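Local coordinates for protein transcriptional activator, putative (Pyrococcus furiosus, PDB 1RTW) that is of unknown biochemical function but, named a putative transcriptional activator, belongs to the all-helical TENA/THI-4/PQQC family and is found as an assembly of four chains, at residues V106-S111 / F191-K196; A131-W136 / Q159-Y164; K137-N142 / E151-W156. One frame throughout, in Å; residues are numbered along the deposited sequence.

Contact 1. Residues V106-S111 / F191-K196; sequences VNYLLS and FKEVSK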
loop_
_atom_site.group_PDB
_atom_site.type_symbol
_atom_site.label_atom_id
_atom_site.label_comp_id
_atom_site.label_asym_id
_atom_site.label_seq_id
_atom_site.Cartn_x
_atom_site.Cartn_y
_atom_site.Cartn_z
ATOM N N VAL B 106 -13.101 8.477 6.632
ATOM C CA VAL B 106 -11.832 7.824 6.945
ATOM C C VAL B 106 -11.361 6.926 5.807
ATOM O O VAL B 106 -10.227 7.048 5.340
ATOM C CB VAL B 106 -11.942 6.990 8.251
ATOM C CG1 VAL B 106 -10.789 5.965 8.361
ATOM C CG2 VAL B 106 -11.948 7.922 9.448
ATOM N N ASN B 107 -12.249 6.054 5.339
ATOM C CA ASN B 107 -11.910 5.119 4.272
ATOM C C ASN B 107 -11.544 5.790 2.962
ATOM O O ASN B 107 -10.695 5.297 2.227
ATOM C CB ASN B 107 -13.017 4.083 4.102
ATOM C CG ASN B 107 -13.147 3.178 5.316
ATOM O OD1 ASN B 107 -12.200 3.035 6.101
ATOM N ND2 ASN B 107 -14.306 2.563 5.479
ATOM N N TYR B 108 -12.149 6.942 2.695
ATOM C CA TYR B 108 -11.816 7.685 1.488
ATOM C C TYR B 108 -10.387 8.230 1.612
ATOM O O TYR B 108 -9.588 8.112 0.673
ATOM C CB TYR B 108 -12.800 8.834 1.261
ATOM C CG TYR B 108 -12.388 9.748 0.128
ATOM C CD1 TYR B 108 -12.454 9.322 -1.207
ATOM C CD2 TYR B 108 -11.891 11.014 0.387
ATOM C CE1 TYR B 108 -12.030 10.141 -2.246
ATOM C CE2 TYR B 108 -11.463 11.845 -0.642
ATOM C CZ TYR B 108 -11.528 11.403 -1.955
ATOM O OH TYR B 108 -11.059 12.211 -2.971
ATOM N N LEU B 109 -10.048 8.775 2.782
ATOM C CA LEU B 109 -8.710 9.335 2.987
ATOM C C LEU B 109 -7.642 8.269 2.874
ATOM O O LEU B 109 -6.612 8.493 2.247
ATOM C CB LEU B 109 -8.586 10.065 4.320
ATOM C CG LEU B 109 -9.243 11.446 4.432
ATOM C CD1 LEU B 109 -8.906 12.055 5.811
ATOM C CD2 LEU B 109 -8.717 12.360 3.305
ATOM N N LEU B 110 -7.880 7.112 3.473
ATOM C CA LEU B 110 -6.921 6.021 3.378
ATOM C C LEU B 110 -6.773 5.527 1.919
ATOM O O LEU B 110 -5.678 5.132 1.500
ATOM C CB LEU B 110 -7.327 4.878 4.319
ATOM C CG LEU B 110 -7.323 5.263 5.800
ATOM C CD1 LEU B 110 -7.735 4.052 6.627
ATOM C CD2 LEU B 110 -5.945 5.756 6.200
ATOM N N SER B 111 -7.857 5.578 1.140
ATOM C CA SER B 111 -7.785 5.155 -0.263
ATOM C C SER B 111 -6.978 6.153 -1.069
ATOM O O SER B 111 -6.186 5.767 -1.922
ATOM C CB SER B 111 -9.172 4.990 -0.878
ATOM O OG SER B 111 -9.797 3.845 -0.337
ATOM N N PHE B 191 -9.895 17.595 -3.307
ATOM C CA PHE B 191 -10.167 18.721 -2.408
ATOM C C PHE B 191 -11.679 18.937 -2.275
ATOM O O PHE B 191 -12.195 19.186 -1.179
ATOM C CB PHE B 191 -9.486 20.007 -2.911
ATOM C CG PHE B 191 -9.572 21.165 -1.937
ATOM C CD1 PHE B 191 -10.706 21.981 -1.888
ATOM C CD2 PHE B 191 -8.532 21.413 -1.042
ATOM C CE1 PHE B 191 -10.804 23.021 -0.959
ATOM C CE2 PHE B 191 -8.618 22.448 -0.110
ATOM C CZ PHE B 191 -9.757 23.255 -0.067
ATOM N N LYS B 192 -12.379 18.843 -3.405
ATOM C CA LYS B 192 -13.827 19.001 -3.442
ATOM C C LYS B 192 -14.502 17.918 -2.608
ATOM O O LYS B 192 -15.368 18.204 -1.780
ATOM C CB LYS B 192 -14.329 18.913 -4.885
ATOM C CG LYS B 192 -15.845 18.886 -5.033
ATOM C CD LYS B 192 -16.263 18.892 -6.499
ATOM C CE LYS B 192 -15.805 20.170 -7.192
ATOM N NZ LYS B 192 -16.065 20.138 -8.657
ATOM N N GLU B 193 -14.074 16.678 -2.812
ATOM C CA GLU B 193 -14.643 15.548 -2.102
ATOM C C GLU B 193 -14.357 15.638 -0.602
ATOM O O GLU B 193 -15.254 15.396 0.206
ATOM C CB GLU B 193 -14.122 14.238 -2.711
ATOM C CG GLU B 193 -14.893 12.979 -2.320
ATOM C CD GLU B 193 -16.330 12.928 -2.852
ATOM O OE1 GLU B 193 -17.078 12.014 -2.431
ATOM O OE2 GLU B 193 -16.713 13.775 -3.697
ATOM N N VAL B 194 -13.136 16.028 -0.227
ATOM C CA VAL B 194 -12.808 16.148 1.193
ATOM C C VAL B 194 -13.648 17.267 1.818
ATOM O O VAL B 194 -14.080 17.159 2.972
ATOM C CB VAL B 194 -11.282 16.372 1.446
ATOM C CG1 VAL B 194 -11.005 16.616 2.938
ATOM C CG2 VAL B 194 -10.500 15.162 0.989
ATOM N N SER B 195 -13.930 18.299 1.021
ATOM C CA SER B 195 -14.743 19.434 1.464
ATOM C C SER B 195 -16.148 18.986 1.847
ATOM O O SER B 195 -16.678 19.399 2.878
ATOM C CB SER B 195 -14.825 20.497 0.363
ATOM O OG SER B 195 -13.590 21.163 0.200
ATOM N N LYS B 196 -16.741 18.138 1.011
ATOM C CA LYS B 196 -18.079 17.598 1.251
ATOM C C LYS B 196 -18.103 16.757 2.529
ATOM O O LYS B 196 -19.063 16.797 3.299
ATOM C CB LYS B 196 -18.524 16.741 0.060
ATOM C CG LYS B 196 -18.812 17.537 -1.201
ATOM C CD LYS B 196 -19.237 16.638 -2.356
ATOM C CE LYS B 196 -19.391 17.451 -3.657
ATOM N NZ LYS B 196 -19.807 16.623 -4.838
#
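Tyr108 and Leu109 of helix 100-115 meet Glu193 and Val194 of helix 181-201 in the all-helical bundle of the TENA/THI-4/PQQC family. The two helices run nearly antiparallel, at 160°, and the axes of the two short segments come within 11.1 Å, a distance that Tyr108 and Glu193 span from either helix. No hydrogen bond joins the two segments.

The tight part lies on the buried side. One methyl, Val194 CG2, serves two partners: it stands 4.0 Å from Leu109 CD2 and also abuts the edge of the Tyr108 ring, in its plane, 3.8 Å from CE2. Behind this point the core continues, Val194 resting on Cys127 of helix 118-142 and Leu109 on Phe46 and Phe53 of helix 33-60.

On the more open side Tyr108 and Glu193, both partly exposed, still pack closely, but through aliphatic CH2 groups. With its CG anti to the backbone N (chi1 -165°), Glu193 lays CB and CG on the tyrosine. The resulting CH-pi contact puts Glu193 CG 4.0 Å from the centroid of the Tyr108 ring, displaced toward the rim that bears the hydroxyl. A bend at chi2 then turns the carboxylate off the ring, and OE1 forms a salt bridge with Lys103 of the second subunit. Tyr108 itself packs on Asn107 of that subunit, so this side of the contact borders a subunit interface. The phenol oxygen meets carbon on Glu193: Tyr108 OH lies 3.7 Å from Glu193 CB.

Contact 2. Residues A131-W136 / Q159-Y164; sequences AYYEAW and QEFGEY
Tyr133 and Phe161 both extend their rings with CG anti to the backbone N (chi1 179° and -164°), which sends each aromatic side chain across toward the opposite helix. The two slide past each other in opposite senses and do not stack. Tyr133 CB sits at the edge of the phenylalanine ring, near its plane and 4.0 Å from Phe161 CE2, and Tyr133 CD1 also touches Phe161 CD2.

Having passed Phe161, the tyrosine ring lies against the backbone of the next residue. Gly162 CA is stationed over one face, 3.8 Å from the Tyr133 ring centroid and 23° off the ring normal, a CH-pi contact displaced toward the hydroxyl end. The nearest approach is from Gly162 CA to Tyr133 CZ, 3.5 Å. With no side chain on the glycine, the ring can come this close to the main chain; the CA atoms of Tyr133 and Gly162 are just 6.6 Å apart.

Phe161 is the buried member of the trio, and it meets the rings of Trp156 and His155 edge-to-face. A bound phosphate ion lies beside its side chain, nearest atoms about 4 Å apart. Tyr133 is partly exposed. The glycine lets helix 118-142 and the start of helix 159-176 pack closely, ring face on CA, within the TENA-type helical bundle.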
loop_
_atom_site.group_PDB
_atom_site.type_symbol
_atom_site.label_atom_id
_atom_site.label_comp_id
_atom_site.label_asym_id
_atom_site.label_seq_id
_atom_site.Cartn_x
_atom_site.Cartn_y
_atom_site.Cartn_z
ATOM N N ALA B 131 -9.707 23.345 6.771
ATOM C CA ALA B 131 -11.129 23.365 7.089
ATOM C C ALA B 131 -11.352 23.547 8.588
ATOM O O ALA B 131 -12.161 24.380 9.004
ATOM C CB ALA B 131 -11.789 22.089 6.630
ATOM N N TYR B 132 -10.621 22.781 9.400
ATOM C CA TYR B 132 -10.778 22.865 10.847
ATOM C C TYR B 132 -10.245 24.161 11.427
ATOM O O TYR B 132 -10.789 24.684 12.408
ATOM C CB TYR B 132 -10.145 21.656 11.533
ATOM C CG TYR B 132 -11.168 20.728 12.133
ATOM C CD1 TYR B 132 -10.936 20.098 13.349
ATOM C CD2 TYR B 132 -12.394 20.511 11.499
ATOM C CE1 TYR B 132 -11.907 19.269 13.930
ATOM C CE2 TYR B 132 -13.370 19.690 12.074
ATOM C CZ TYR B 132 -13.122 19.071 13.286
ATOM O OH TYR B 132 -14.088 18.250 13.843
ATOM N N TYR B 133 -9.197 24.692 10.803
ATOM C CA TYR B 133 -8.611 25.946 11.249
ATOM C C TYR B 133 -9.654 27.052 11.102
ATOM O O TYR B 133 -9.891 27.812 12.038
ATOM C CB TYR B 133 -7.354 26.273 10.440
ATOM C CG TYR B 133 -6.689 27.583 10.819
ATOM C CD1 TYR B 133 -6.432 27.904 12.149
ATOM C CD2 TYR B 133 -6.326 28.503 9.838
ATOM C CE1 TYR B 133 -5.831 29.115 12.495
ATOM C CE2 TYR B 133 -5.724 29.716 10.165
ATOM C CZ TYR B 133 -5.477 30.020 11.492
ATOM O OH TYR B 133 -4.860 31.218 11.809
ATOM N N GLU B 134 -10.315 27.093 9.951
ATOM C CA GLU B 134 -11.342 28.100 9.694
ATOM C C GLU B 134 -12.575 27.966 10.590
ATOM O O GLU B 134 -13.036 28.955 11.168
ATOM C CB GLU B 134 -11.761 28.070 8.221
ATOM C CG GLU B 134 -10.676 28.535 7.258
ATOM C CD GLU B 134 -10.211 29.954 7.527
ATOM O OE1 GLU B 134 -11.056 30.812 7.858
ATOM O OE2 GLU B 134 -8.998 30.217 7.407
ATOM N N ALA B 135 -13.084 26.741 10.730
ATOM C CA ALA B 135 -14.272 26.479 11.546
ATOM C C ALA B 135 -14.091 26.873 12.999
ATOM O O ALA B 135 -14.924 27.574 13.568
ATOM C CB ALA B 135 -14.662 25.017 11.449
ATOM N N TRP B 136 -12.996 26.420 13.594
ATOM C CA TRP B 136 -12.716 26.724 14.982
ATOM C C TRP B 136 -12.292 28.179 15.164
ATOM O O TRP B 136 -12.445 28.744 16.243
ATOM C CB TRP B 136 -11.699 25.732 15.541
ATOM C CG TRP B 136 -12.291 24.357 15.594
ATOM C CD1 TRP B 136 -12.101 23.342 14.693
ATOM C CD2 TRP B 136 -13.256 23.878 16.536
ATOM N NE1 TRP B 136 -12.892 22.271 15.013
ATOM C CE2 TRP B 136 -13.607 22.568 16.134
ATOM C CE3 TRP B 136 -13.853 24.425 17.674
ATOM C CZ2 TRP B 136 -14.545 21.804 16.836
ATOM C CZ3 TRP B 136 -14.785 23.663 18.367
ATOM C CH2 TRP B 136 -15.116 22.364 17.947
ATOM N N GLN B 159 -2.490 30.134 17.087
ATOM C CA GLN B 159 -1.496 30.644 16.148
ATOM C C GLN B 159 -0.604 29.487 15.707
ATOM O O GLN B 159 -0.190 29.417 14.554
ATOM C CB GLN B 159 -0.647 31.735 16.816
ATOM C CG GLN B 159 0.365 32.429 15.897
ATOM C CD GLN B 159 -0.283 33.300 14.828
ATOM O OE1 GLN B 159 -1.506 33.449 14.777
ATOM N NE2 GLN B 159 0.543 33.886 13.970
ATOM N N GLU B 160 -0.342 28.572 16.633
ATOM C CA GLU B 160 0.490 27.409 16.369
ATOM C C GLU B 160 -0.113 26.537 15.274
ATOM O O GLU B 160 0.585 26.131 14.347
ATOM C CB GLU B 160 0.670 26.598 17.651
ATOM C CG GLU B 160 1.656 25.452 17.527
ATOM C CD GLU B 160 1.905 24.747 18.847
ATOM O OE1 GLU B 160 0.927 24.442 19.565
ATOM O OE2 GLU B 160 3.087 24.490 19.162
ATOM N N PHE B 161 -1.406 26.250 15.384
ATOM C CA PHE B 161 -2.081 25.436 14.382
ATOM C C PHE B 161 -2.122 26.175 13.046
ATOM O O PHE B 161 -1.914 25.576 11.998
ATOM C CB PHE B 161 -3.501 25.078 14.820
ATOM C CG PHE B 161 -4.106 23.961 14.029
ATOM C CD1 PHE B 161 -3.787 22.645 14.327
ATOM C CD2 PHE B 161 -4.980 24.220 12.981
ATOM C CE1 PHE B 161 -4.325 21.592 13.594
ATOM C CE2 PHE B 161 -5.527 23.179 12.238
ATOM C CZ PHE B 161 -5.199 21.855 12.543
ATOM N N GLY B 162 -2.372 27.481 13.101
ATOM C CA GLY B 162 -2.424 28.287 11.898
ATOM C C GLY B 162 -1.094 28.305 11.167
ATOM O O GLY B 162 -1.044 28.422 9.942
ATOM N N GLU B 163 -0.008 28.196 11.925
ATOM C CA GLU B 163 1.326 28.185 11.345
ATOM C C GLU B 163 1.535 26.849 10.647
ATOM O O GLU B 163 2.145 26.775 9.582
ATOM C CB GLU B 163 2.381 28.420 12.430
ATOM C CG GLU B 163 2.363 29.847 12.967
ATOM C CD GLU B 163 3.310 30.073 14.132
ATOM O OE1 GLU B 163 3.421 29.193 15.012
ATOM O OE2 GLU B 163 3.938 31.147 14.174
ATOM N N TYR B 164 1.005 25.801 11.262
ATOM C CA TYR B 164 1.072 24.451 10.731
ATOM C C TYR B 164 0.289 24.411 9.409
ATOM O O TYR B 164 0.752 23.837 8.422
ATOM C CB TYR B 164 0.494 23.483 11.772
ATOM C CG TYR B 164 0.068 22.133 11.240
ATOM C CD1 TYR B 164 0.975 21.299 10.587
ATOM C CD2 TYR B 164 -1.251 21.694 11.386
ATOM C CE1 TYR B 164 0.585 20.069 10.092
ATOM C CE2 TYR B 164 -1.658 20.460 10.897
ATOM C CZ TYR B 164 -0.735 19.653 10.251
ATOM O OH TYR B 164 -1.122 18.425 9.767
#

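Contact 3. Residues K137-N142 / E151-W156; sequences KWVREN and EFINHW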
loop_
_atom_site.group_PDB
_atom_site.type_symbol
_atom_site.label_atom_id
_atom_site.label_comp_id
_atom_site.label_asym_id
_atom_site.label_seq_id
_atom_site.Cartn_x
_atom_site.Cartn_y
_atom_site.Cartn_z
ATOM N N LYS B 137 -11.807 28.795 14.092
ATOM C CA LYS B 137 -11.415 30.199 14.148
ATOM C C LYS B 137 -12.723 30.991 14.211
ATOM O O LYS B 137 -12.844 31.949 14.976
ATOM C CB LYS B 137 -10.606 30.585 12.907
ATOM C CG LYS B 137 -9.731 31.813 13.095
ATOM C CD LYS B 137 -8.672 31.929 12.006
ATOM C CE LYS B 137 -9.286 32.068 10.618
ATOM N NZ LYS B 137 -8.246 32.163 9.556
ATOM N N TRP B 138 -13.714 30.546 13.436
ATOM C CA TRP B 138 -15.019 31.185 13.424
ATOM C C TRP B 138 -15.608 31.115 14.826
ATOM O O TRP B 138 -16.153 32.094 15.331
ATOM C CB TRP B 138 -15.967 30.487 12.451
ATOM C CG TRP B 138 -17.291 31.208 12.308
ATOM C CD1 TRP B 138 -17.614 32.142 11.370
ATOM C CD2 TRP B 138 -18.441 31.082 13.158
ATOM N NE1 TRP B 138 -18.887 32.614 11.584
ATOM C CE2 TRP B 138 -19.415 31.982 12.673
ATOM C CE3 TRP B 138 -18.737 30.304 14.282
ATOM C CZ2 TRP B 138 -20.675 32.119 13.275
ATOM C CZ3 TRP B 138 -19.990 30.442 14.881
ATOM C CH2 TRP B 138 -20.942 31.348 14.374
ATOM N N VAL B 139 -15.505 29.942 15.442
ATOM C CA VAL B 139 -16.022 29.745 16.785
ATOM C C VAL B 139 -15.354 30.675 17.798
ATOM O O VAL B 139 -16.037 31.296 18.607
ATOM C CB VAL B 139 -15.884 28.276 17.228
ATOM C CG1 VAL B 139 -16.244 28.131 18.689
ATOM C CG2 VAL B 139 -16.799 27.397 16.393
ATOM N N ARG B 140 -14.030 30.798 17.738
ATOM C CA ARG B 140 -13.314 31.666 18.669
ATOM C C ARG B 140 -13.744 33.123 18.507
ATOM O O ARG B 140 -13.829 33.868 19.486
ATOM C CB ARG B 140 -11.800 31.569 18.458
ATOM C CG ARG B 140 -10.996 32.443 19.423
ATOM C CD ARG B 140 -9.522 32.518 19.042
ATOM N NE ARG B 140 -9.329 33.020 17.680
ATOM C CZ ARG B 140 -8.194 32.919 16.993
ATOM N NH1 ARG B 140 -7.132 32.334 17.535
ATOM N NH2 ARG B 140 -8.119 33.395 15.757
ATOM N N GLU B 141 -14.067 33.491 17.273
ATOM C CA GLU B 141 -14.466 34.845 16.931
ATOM C C GLU B 141 -15.938 35.178 17.129
ATOM O O GLU B 141 -16.335 36.328 16.969
ATOM C CB GLU B 141 -14.042 35.152 15.500
ATOM C CG GLU B 141 -12.526 35.141 15.327
ATOM C CD GLU B 141 -12.070 35.109 13.876
ATOM O OE1 GLU B 141 -12.920 35.070 12.959
ATOM O OE2 GLU B 141 -10.840 35.115 13.651
ATOM N N ASN B 142 -16.752 34.182 17.455
ATOM C CA ASN B 142 -18.169 34.432 17.680
ATOM C C ASN B 142 -18.606 33.905 19.040
ATOM O O ASN B 142 -19.797 33.836 19.345
ATOM C CB ASN B 142 -19.018 33.843 16.548
ATOM C CG ASN B 142 -18.982 34.701 15.289
ATOM O OD1 ASN B 142 -19.783 35.625 15.128
ATOM N ND2 ASN B 142 -18.039 34.408 14.399
ATOM N N GLU B 151 -10.726 24.132 25.333
ATOM C CA GLU B 151 -9.503 23.424 24.942
ATOM C C GLU B 151 -9.468 23.181 23.432
ATOM O O GLU B 151 -8.480 23.507 22.768
ATOM C CB GLU B 151 -9.386 22.081 25.673
ATOM C CG GLU B 151 -9.598 22.150 27.181
ATOM C CD GLU B 151 -10.918 21.529 27.618
ATOM O OE1 GLU B 151 -11.987 22.014 27.176
ATOM O OE2 GLU B 151 -10.878 20.551 28.404
ATOM N N PHE B 152 -10.557 22.622 22.904
ATOM C CA PHE B 152 -10.683 22.330 21.473
ATOM C C PHE B 152 -10.723 23.583 20.614
ATOM O O PHE B 152 -10.104 23.630 19.550
ATOM C CB PHE B 152 -11.939 21.502 21.204
ATOM C CG PHE B 152 -11.937 20.185 21.896
ATOM C CD1 PHE B 152 -11.458 19.058 21.257
ATOM C CD2 PHE B 152 -12.374 20.081 23.207
ATOM C CE1 PHE B 152 -11.409 17.843 21.912
ATOM C CE2 PHE B 152 -12.332 18.875 23.873
ATOM C CZ PHE B 152 -11.847 17.748 23.227
ATOM N N ILE B 153 -11.458 24.591 21.076
ATOM C CA ILE B 153 -11.575 25.841 20.352
ATOM C C ILE B 153 -10.202 26.484 20.201
ATOM O O ILE B 153 -9.844 26.939 19.118
ATOM C CB ILE B 153 -12.506 26.819 21.077
ATOM C CG1 ILE B 153 -13.867 26.174 21.288
ATOM C CG2 ILE B 153 -12.686 28.083 20.249
ATOM C CD1 ILE B 153 -14.792 26.994 22.137
ATOM N N ASN B 154 -9.438 26.495 21.292
ATOM C CA ASN B 154 -8.102 27.077 21.301
ATOM C C ASN B 154 -7.101 26.312 20.454
ATOM O O ASN B 154 -6.350 26.919 19.703
ATOM C CB ASN B 154 -7.554 27.186 22.732
ATOM C CG ASN B 154 -8.215 28.303 23.534
ATOM O OD1 ASN B 154 -8.724 29.283 22.971
ATOM N ND2 ASN B 154 -8.207 28.158 24.860
ATOM N N HIS B 155 -7.081 24.988 20.574
ATOM C CA HIS B 155 -6.127 24.200 19.807
ATOM C C HIS B 155 -6.232 24.390 18.292
ATOM O O HIS B 155 -5.236 24.691 17.640
ATOM C CB HIS B 155 -6.212 22.707 20.154
ATOM C CG HIS B 155 -5.326 21.852 19.296
ATOM N ND1 HIS B 155 -5.826 21.007 18.329
ATOM C CD2 HIS B 155 -3.982 21.803 19.183
ATOM C CE1 HIS B 155 -4.822 20.484 17.650
ATOM N NE2 HIS B 155 -3.693 20.948 18.143
ATOM N N TRP B 156 -7.437 24.274 17.743
ATOM C CA TRP B 156 -7.600 24.415 16.303
ATOM C C TRP B 156 -7.605 25.838 15.752
ATOM O O TRP B 156 -7.459 26.038 14.539
ATOM C CB TRP B 156 -8.817 23.633 15.824
ATOM C CG TRP B 156 -8.565 22.167 15.810
ATOM C CD1 TRP B 156 -7.536 21.517 15.186
ATOM C CD2 TRP B 156 -9.353 21.160 16.430
ATOM N NE1 TRP B 156 -7.639 20.164 15.379
ATOM C CE2 TRP B 156 -8.753 19.915 16.153
ATOM C CE3 TRP B 156 -10.518 21.181 17.208
ATOM C CZ2 TRP B 156 -9.274 18.707 16.602
ATOM C CZ3 TRP B 156 -11.039 19.988 17.657
ATOM C CH2 TRP B 156 -10.415 18.764 17.360
#
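Val139 and Arg140 take hold of one branched side chain, Ile153, and the interaction across the two segments is wholly apolar. Val139 points CG1 at the isoleucine and crosses it at about a right angle. That single methyl meets both branches, standing 3.9 Å from Ile153 CG2 and 3.9 Å from Ile153 CD1. With CG1 of Ile153 beside its own backbone N (chi1 -56°), CG2 is the branch turned to the helix backbone opposite. It lies 3.9 Å from Arg140 N and 4.0 Å from Arg140 CB, so the arginine contributes the root of its chain rather than its charge. The backbones come close here, 6.3 Å between the CA atoms of Arg140 and Ile153.

No polar interaction crosses between the segments; two lie within 137-142. The Arg140 chain bends at chi3, and Glu141 OE2 lies at the edge of the guanidinium, in its plane, in a long salt bridge of 3.8 Å to Arg140 NH2. Near the end of helix 118-142 the side chain of Asn142 folds back: Asn142 ND2 donates to Trp138 O at 3.1 Å with a nearly straight N-H (169°), the acceptor lying in the amide plane. The same nitrogen sits 3.3 Å above the plane of the Trp138 ring, over its centre, so it touches the indole face while donating to the same residue's carbonyl.

Among the neighbours, helix 21-28 covers the apolar part, Leu23 touching Val139 and Met26 touching Ile153, while Leu143 and Ser147 of the connecting loop also pack on Ile153. Helices 33-60 and 66-89 receive the other side of helix 150-157: Phe152 lies on Leu40 and meets Phe83 edge-to-face, and Trp156 NE1 is hydrogen-bonded to Glu79 OE2.

Along the chain the three contacts are nested: contact 3 closes the shortest loop, contact 2 encloses it, and contact 1 encloses both. Contacts 2 and 3 share helix 118-142, use the consecutive helices 150-157 and 159-176, and have centres about 9 Å apart. They touch directly, for example Tyr133 CD1 with Trp156 O at 3.2 Å, and form one continuous packed region. Contact 1, between helices 100-115 and 181-201, lies on the opposite side of the chain's centre, about 19 Å from contact 2 and 24 Å from contact 3, centre to centre. Of the three, it is the one with the second subunit against it; contacts 2 and 3 are packing within the chain.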